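Local coordinates for RagA protein (Porphyromonas gingivalis, PDB 6SLN) that probably carries peptides across the outer membrane as a TonB-dependent receptor, a plugged beta-barrel that here holds a bound peptide, at residues T233-N238 with K968-E973; D380-Y385 with G979-P984. One frame throughout, in Å; residues are numbered along the deposited sequence.

Interaction 1: residues T233-N238 with K968-E973; sequences TKPLDN and KGFDPE
Pro235 presents the CB-CG edge of its ring to one face of Phe970: its CG stands 3.7 Å from the centroid of the phenyl ring and only 5° off the ring normal, so this is a CH-pi contact centred on the face rather than a graze at the rim. The neighbouring Pro235 CB reaches over the same face to Phe970 CE1 at 3.9 Å. Pro235 CG also rests against the peptide group before the phenylalanine, 3.8 Å from Gly969 C. The first torsion of Phe970 brings the ring there: CG lies anti to the carbonyl carbon, beside the backbone N (chi1 -74°), which folds the ring back toward the 233-238 segment although the CB itself does not aim there. Leu236 adds a lesser touch, its CD1 coming obliquely to Phe970 CE2 at 4.1 Å, with the two side chains crossing at about a right angle. No hydrogen bond joins the segments; the 190 Å² they bury comes mostly from Pro235 and Phe970. Polar groups bond within their own segment or to residues beyond the contact. Leu236 N bonds Thr233 O in the short helical turn, and Asp971 OD1 accepts from Glu973 N at 2.9 Å, an Asx turn in which the N-H comes from above the carboxylate plane, 65° out of it. Asp971 and Glu973 both form salt bridges with Arg928 of strand 921-937, whereas Lys968 pairs with Glu922 of that strand. The contact thus joins the short helix 234-237 to the loop between strands 951-964 and 978-979, with helix 390-396 packed against Pro235, Leu236 and Phe970, and helix 301-305 touching Leu236.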
loop_
_atom_site.group_PDB
_atom_site.type_symbol
_atom_site.label_atom_id
_atom_site.label_comp_id
_atom_site.label_asym_id
_atom_site.label_seq_id
_atom_site.Cartn_x
_atom_site.Cartn_y
_atom_site.Cartn_z
ATOM N N THR A 233 -9.373 27.640 -32.603
ATOM C CA THR A 233 -10.042 26.605 -33.384
ATOM C C THR A 233 -9.549 26.536 -34.824
ATOM O O THR A 233 -9.938 25.612 -35.555
ATOM C CB THR A 233 -11.570 26.795 -33.364
ATOM O OG1 THR A 233 -11.941 28.172 -33.626
ATOM C CG2 THR A 233 -12.099 26.385 -31.993
ATOM N N LYS A 234 -8.660 27.444 -35.228
ATOM C CA LYS A 234 -8.167 27.494 -36.603
ATOM C C LYS A 234 -7.676 26.164 -37.167
ATOM O O LYS A 234 -7.921 25.918 -38.361
ATOM C CB LYS A 234 -7.047 28.538 -36.703
ATOM C CG LYS A 234 -7.550 29.963 -36.840
ATOM C CD LYS A 234 -6.412 30.979 -36.929
ATOM C CE LYS A 234 -6.039 31.275 -38.387
ATOM N NZ LYS A 234 -5.084 32.412 -38.488
ATOM N N PRO A 235 -6.971 25.297 -36.426
ATOM C CA PRO A 235 -6.523 24.033 -37.036
ATOM C C PRO A 235 -7.657 23.231 -37.619
ATOM O O PRO A 235 -7.425 22.392 -38.497
ATOM C CB PRO A 235 -5.865 23.284 -35.863
ATOM C CG PRO A 235 -5.411 24.339 -34.957
ATOM C CD PRO A 235 -6.434 25.443 -35.056
ATOM N N LEU A 236 -8.879 23.444 -37.147
ATOM C CA LEU A 236 -10.003 22.678 -37.668
ATOM C C LEU A 236 -10.446 23.166 -39.044
ATOM O O LEU A 236 -10.920 22.357 -39.848
ATOM C CB LEU A 236 -11.160 22.722 -36.674
ATOM C CG LEU A 236 -10.828 21.870 -35.454
ATOM C CD1 LEU A 236 -10.882 22.674 -34.160
ATOM C CD2 LEU A 236 -11.748 20.692 -35.412
ATOM N N ASP A 237 -10.254 24.459 -39.341
ATOM C CA ASP A 237 -10.837 25.073 -40.539
ATOM C C ASP A 237 -10.483 24.296 -41.798
ATOM O O ASP A 237 -11.349 24.023 -42.638
ATOM C CB ASP A 237 -10.368 26.528 -40.674
ATOM C CG ASP A 237 -10.897 27.443 -39.554
ATOM O OD1 ASP A 237 -11.583 26.966 -38.619
ATOM O OD2 ASP A 237 -10.610 28.662 -39.607
ATOM N N ASN A 238 -9.227 23.886 -41.915
ATOM C CA ASN A 238 -8.636 23.408 -43.155
ATOM C C ASN A 238 -8.656 21.891 -43.299
ATOM O O ASN A 238 -8.094 21.377 -44.277
ATOM C CB ASN A 238 -7.190 23.898 -43.237
ATOM C CG ASN A 238 -6.460 23.756 -41.891
ATOM O OD1 ASN A 238 -6.542 24.642 -41.030
ATOM N ND2 ASN A 238 -5.780 22.625 -41.695
ATOM N N LYS A 968 0.489 27.155 -36.772
ATOM C CA LYS A 968 -0.639 26.444 -37.364
ATOM C C LYS A 968 -1.135 25.288 -36.508
ATOM O O LYS A 968 -2.006 24.532 -36.963
ATOM C CB LYS A 968 -0.267 25.934 -38.766
ATOM C CG LYS A 968 0.127 27.040 -39.755
ATOM C CD LYS A 968 1.152 26.561 -40.780
ATOM C CE LYS A 968 2.257 27.622 -41.019
ATOM N NZ LYS A 968 2.970 28.142 -39.765
ATOM N N GLY A 969 -0.618 25.124 -35.290
ATOM C CA GLY A 969 -1.229 24.259 -34.303
ATOM C C GLY A 969 -2.096 25.028 -33.310
ATOM O O GLY A 969 -2.313 26.236 -33.420
ATOM N N PHE A 970 -2.579 24.308 -32.304
ATOM C CA PHE A 970 -3.576 24.902 -31.420
ATOM C C PHE A 970 -2.966 25.980 -30.532
ATOM O O PHE A 970 -3.523 27.075 -30.387
ATOM C CB PHE A 970 -4.229 23.818 -30.567
ATOM C CG PHE A 970 -5.205 22.959 -31.321
ATOM C CD1 PHE A 970 -4.767 21.850 -32.031
ATOM C CD2 PHE A 970 -6.573 23.255 -31.303
ATOM C CE1 PHE A 970 -5.677 21.045 -32.710
ATOM C CE2 PHE A 970 -7.476 22.463 -31.974
ATOM C CZ PHE A 970 -7.025 21.357 -32.685
ATOM N N ASP A 971 -1.832 25.689 -29.927
ATOM C CA ASP A 971 -1.247 26.609 -28.958
ATOM C C ASP A 971 0.256 26.746 -29.202
ATOM O O ASP A 971 1.007 25.771 -29.023
ATOM C CB ASP A 971 -1.531 26.122 -27.527
ATOM C CG ASP A 971 -1.134 27.141 -26.465
ATOM O OD1 ASP A 971 -0.621 28.236 -26.823
ATOM O OD2 ASP A 971 -1.328 26.839 -25.258
ATOM N N PRO A 972 0.733 27.929 -29.601
ATOM C CA PRO A 972 2.187 28.108 -29.738
ATOM C C PRO A 972 2.931 27.920 -28.420
ATOM O O PRO A 972 4.102 27.532 -28.435
ATOM C CB PRO A 972 2.322 29.537 -30.292
ATOM C CG PRO A 972 1.038 30.232 -29.937
ATOM C CD PRO A 972 -0.021 29.173 -29.824
ATOM N N GLU A 973 2.277 28.139 -27.277
ATOM C CA GLU A 973 2.930 27.905 -25.994
ATOM C C GLU A 973 3.066 26.426 -25.663
ATOM O O GLU A 973 3.910 26.060 -24.841
ATOM C CB GLU A 973 2.159 28.603 -24.872
ATOM C CG GLU A 973 2.883 28.656 -23.526
ATOM C CD GLU A 973 2.163 29.546 -22.526
ATOM O OE1 GLU A 973 2.566 29.609 -21.343
ATOM O OE2 GLU A 973 1.180 30.194 -22.934
#

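Interaction 2: residues D380-Y385 with G979-P984; sequences DYFGKY and GKNQYP
Gly383 and Asn981 are joined by the main backbone bond of this contact: Gly383 N donates to Asn981 O at 2.8 Å, with an N-H...O angle of 156°. Beside it, Gly383 CA directs a C-H at Lys980 O, 3.3 Å away, in a nearly straight approach. A weaker polar link comes from the Asn981 side chain, whose ND2 lies 2.8 Å from Lys384 O but at a bent 120°. Asn981 CG is anti to the backbone N of its own residue, which sends the amide across to the turn, while OD1 is taken by Phe392 N.

The aromatic part centres on Phe382. Tyr983 covers one face of its ring, with Tyr983 CD2 3.5 Å from Phe382 CD2 and the planes inclined at 44°, an oblique pairing supplemented by a CH-pi contact from Tyr983 CB. Asn981 O meets the phenyl ring at its edge, in plane.

The lysine methylenes meet polar and aromatic groups at the other end. Lys980 CB abuts the phenol of Tyr385, whose OH is bonded to Asp875, and the extended lysine chain passes Gly383 O, with Lys980 CE 3.2 Å from that oxygen. Lys980 NZ continues to the bound peptide, hydrogen-bonding its backbone and a polar side chain; Lys384 and Tyr385 also pack on the peptide.

Residues 381-384 form a type II beta turn, closed by Lys384 N to Tyr381 O, with Gly383 at the positive phi such a turn favours. Docked on the loop before strand 986-996, this turn helps build a peptide-binding site in a TonB-dependent receptor.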
loop_
_atom_site.group_PDB
_atom_site.type_symbol
_atom_site.label_atom_id
_atom_site.label_comp_id
_atom_site.label_asym_id
_atom_site.label_seq_id
_atom_site.Cartn_x
_atom_site.Cartn_y
_atom_site.Cartn_z
ATOM N N ASP A 380 -3.907 12.004 -19.234
ATOM C CA ASP A 380 -2.605 11.385 -19.395
ATOM C C ASP A 380 -2.468 10.668 -20.726
ATOM O O ASP A 380 -1.797 9.641 -20.817
ATOM C CB ASP A 380 -2.333 10.448 -18.219
ATOM C CG ASP A 380 -1.936 11.213 -16.964
ATOM O OD1 ASP A 380 -1.279 12.273 -17.089
ATOM O OD2 ASP A 380 -2.303 10.773 -15.859
ATOM N N TYR A 381 -3.091 11.201 -21.771
ATOM C CA TYR A 381 -2.818 10.748 -23.121
ATOM C C TYR A 381 -2.286 11.855 -23.998
ATOM O O TYR A 381 -1.678 11.566 -25.039
ATOM C CB TYR A 381 -4.076 10.139 -23.756
ATOM C CG TYR A 381 -4.385 8.771 -23.195
ATOM C CD1 TYR A 381 -3.398 7.800 -23.118
ATOM C CD2 TYR A 381 -5.645 8.458 -22.716
ATOM C CE1 TYR A 381 -3.664 6.557 -22.611
ATOM C CE2 TYR A 381 -5.918 7.211 -22.196
ATOM C CZ TYR A 381 -4.923 6.264 -22.145
ATOM O OH TYR A 381 -5.178 5.019 -21.625
ATOM N N PHE A 382 -2.461 13.104 -23.579
ATOM C CA PHE A 382 -1.997 14.238 -24.350
ATOM C C PHE A 382 -0.485 14.199 -24.519
ATOM O O PHE A 382 0.248 13.640 -23.699
ATOM C CB PHE A 382 -2.449 15.535 -23.682
ATOM C CG PHE A 382 -3.929 15.809 -23.868
ATOM C CD1 PHE A 382 -4.372 16.516 -24.960
ATOM C CD2 PHE A 382 -4.854 15.327 -22.967
ATOM C CE1 PHE A 382 -5.705 16.760 -25.141
ATOM C CE2 PHE A 382 -6.187 15.555 -23.146
ATOM C CZ PHE A 382 -6.614 16.273 -24.241
ATOM N N GLY A 383 -0.022 14.773 -25.626
ATOM C CA GLY A 383 1.370 14.681 -25.979
ATOM C C GLY A 383 1.779 13.365 -26.585
ATOM O O GLY A 383 2.857 13.288 -27.166
ATOM N N LYS A 384 0.971 12.326 -26.469
ATOM C CA LYS A 384 1.179 11.087 -27.203
ATOM C C LYS A 384 0.138 10.967 -28.319
ATOM O O LYS A 384 -0.857 11.703 -28.363
ATOM C CB LYS A 384 1.130 9.888 -26.250
ATOM C CG LYS A 384 2.379 9.758 -25.425
ATOM C CD LYS A 384 2.312 8.621 -24.421
ATOM C CE LYS A 384 1.334 8.926 -23.308
ATOM N NZ LYS A 384 1.130 7.736 -22.425
ATOM N N TYR A 385 0.403 10.053 -29.251
ATOM C CA TYR A 385 -0.344 9.957 -30.506
ATOM C C TYR A 385 -1.157 8.670 -30.459
ATOM O O TYR A 385 -0.686 7.597 -30.844
ATOM C CB TYR A 385 0.579 9.998 -31.744
ATOM C CG TYR A 385 0.930 11.396 -32.142
ATOM C CD1 TYR A 385 -0.003 12.227 -32.746
ATOM C CD2 TYR A 385 2.192 11.904 -31.893
ATOM C CE1 TYR A 385 0.331 13.530 -33.107
ATOM C CE2 TYR A 385 2.537 13.204 -32.250
ATOM C CZ TYR A 385 1.610 14.009 -32.850
ATOM O OH TYR A 385 1.971 15.290 -33.183
ATOM N N GLY A 979 5.654 20.637 -30.799
ATOM C CA GLY A 979 4.260 20.618 -30.395
ATOM C C GLY A 979 3.635 19.362 -30.956
ATOM O O GLY A 979 3.783 19.061 -32.140
ATOM N N LYS A 980 2.988 18.584 -30.090
ATOM C CA LYS A 980 2.373 17.344 -30.542
ATOM C C LYS A 980 1.241 16.973 -29.597
ATOM O O LYS A 980 1.426 17.001 -28.377
ATOM C CB LYS A 980 3.407 16.216 -30.617
ATOM C CG LYS A 980 4.235 16.064 -29.356
ATOM C CD LYS A 980 4.953 14.729 -29.300
ATOM C CE LYS A 980 5.653 14.551 -27.933
ATOM N NZ LYS A 980 6.852 13.635 -27.972
ATOM N N ASN A 981 0.091 16.607 -30.173
ATOM C CA ASN A 981 -1.153 16.360 -29.452
ATOM C C ASN A 981 -1.279 17.259 -28.225
ATOM O O ASN A 981 -1.344 16.775 -27.085
ATOM C CB ASN A 981 -1.280 14.883 -29.057
ATOM C CG ASN A 981 -2.673 14.551 -28.503
ATOM O OD1 ASN A 981 -3.685 15.103 -28.952
ATOM N ND2 ASN A 981 -2.721 13.674 -27.513
ATOM N N GLN A 982 -1.314 18.568 -28.447
ATOM C CA GLN A 982 -1.313 19.505 -27.338
ATOM C C GLN A 982 -2.606 19.424 -26.539
ATOM O O GLN A 982 -3.697 19.267 -27.096
ATOM C CB GLN A 982 -1.109 20.927 -27.847
ATOM C CG GLN A 982 0.062 21.090 -28.788
ATOM C CD GLN A 982 0.022 22.439 -29.489
ATOM O OE1 GLN A 982 -1.009 22.832 -30.046
ATOM N NE2 GLN A 982 1.139 23.160 -29.458
ATOM N N TYR A 983 -2.468 19.492 -25.219
ATOM C CA TYR A 983 -3.557 19.927 -24.358
ATOM C C TYR A 983 -3.453 21.449 -24.342
ATOM O O TYR A 983 -2.638 22.003 -23.599
ATOM C CB TYR A 983 -3.442 19.315 -22.951
ATOM C CG TYR A 983 -4.701 19.430 -22.111
ATOM C CD1 TYR A 983 -5.446 20.615 -22.090
ATOM C CD2 TYR A 983 -5.148 18.364 -21.346
ATOM C CE1 TYR A 983 -6.598 20.734 -21.332
ATOM C CE2 TYR A 983 -6.322 18.469 -20.584
ATOM C CZ TYR A 983 -7.045 19.663 -20.583
ATOM O OH TYR A 983 -8.206 19.799 -19.835
ATOM N N PRO A 984 -4.216 22.156 -25.169
ATOM C CA PRO A 984 -3.970 23.596 -25.340
ATOM C C PRO A 984 -4.253 24.362 -24.057
ATOM O O PRO A 984 -5.051 23.937 -23.220
ATOM C CB PRO A 984 -4.949 23.996 -26.450
ATOM C CG PRO A 984 -5.465 22.681 -27.042
ATOM C CD PRO A 984 -5.365 21.677 -25.960
#

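Interactions 1 and 2 are both buried, their centres about 13 Å apart, and both draw on the region between strands 951-964 and 986-996. They meet directly: Gln982 OE1 probably accepts from Asp971 N at 3.0 Å, while Phe970 CB packs on Pro984 CG. Helix 390-396 touches both. Their chemistry differs with place. Interaction 1 buries 190 Å² through a proline-phenylalanine contact, without a hydrogen bond between its segments. Interaction 2 buries 441 Å², adds a backbone hydrogen bond and a weak one from the Asn981 side chain to its aromatic packing, and reaches the bound peptide, so it combines loop-to-loop docking with a share of the peptide site.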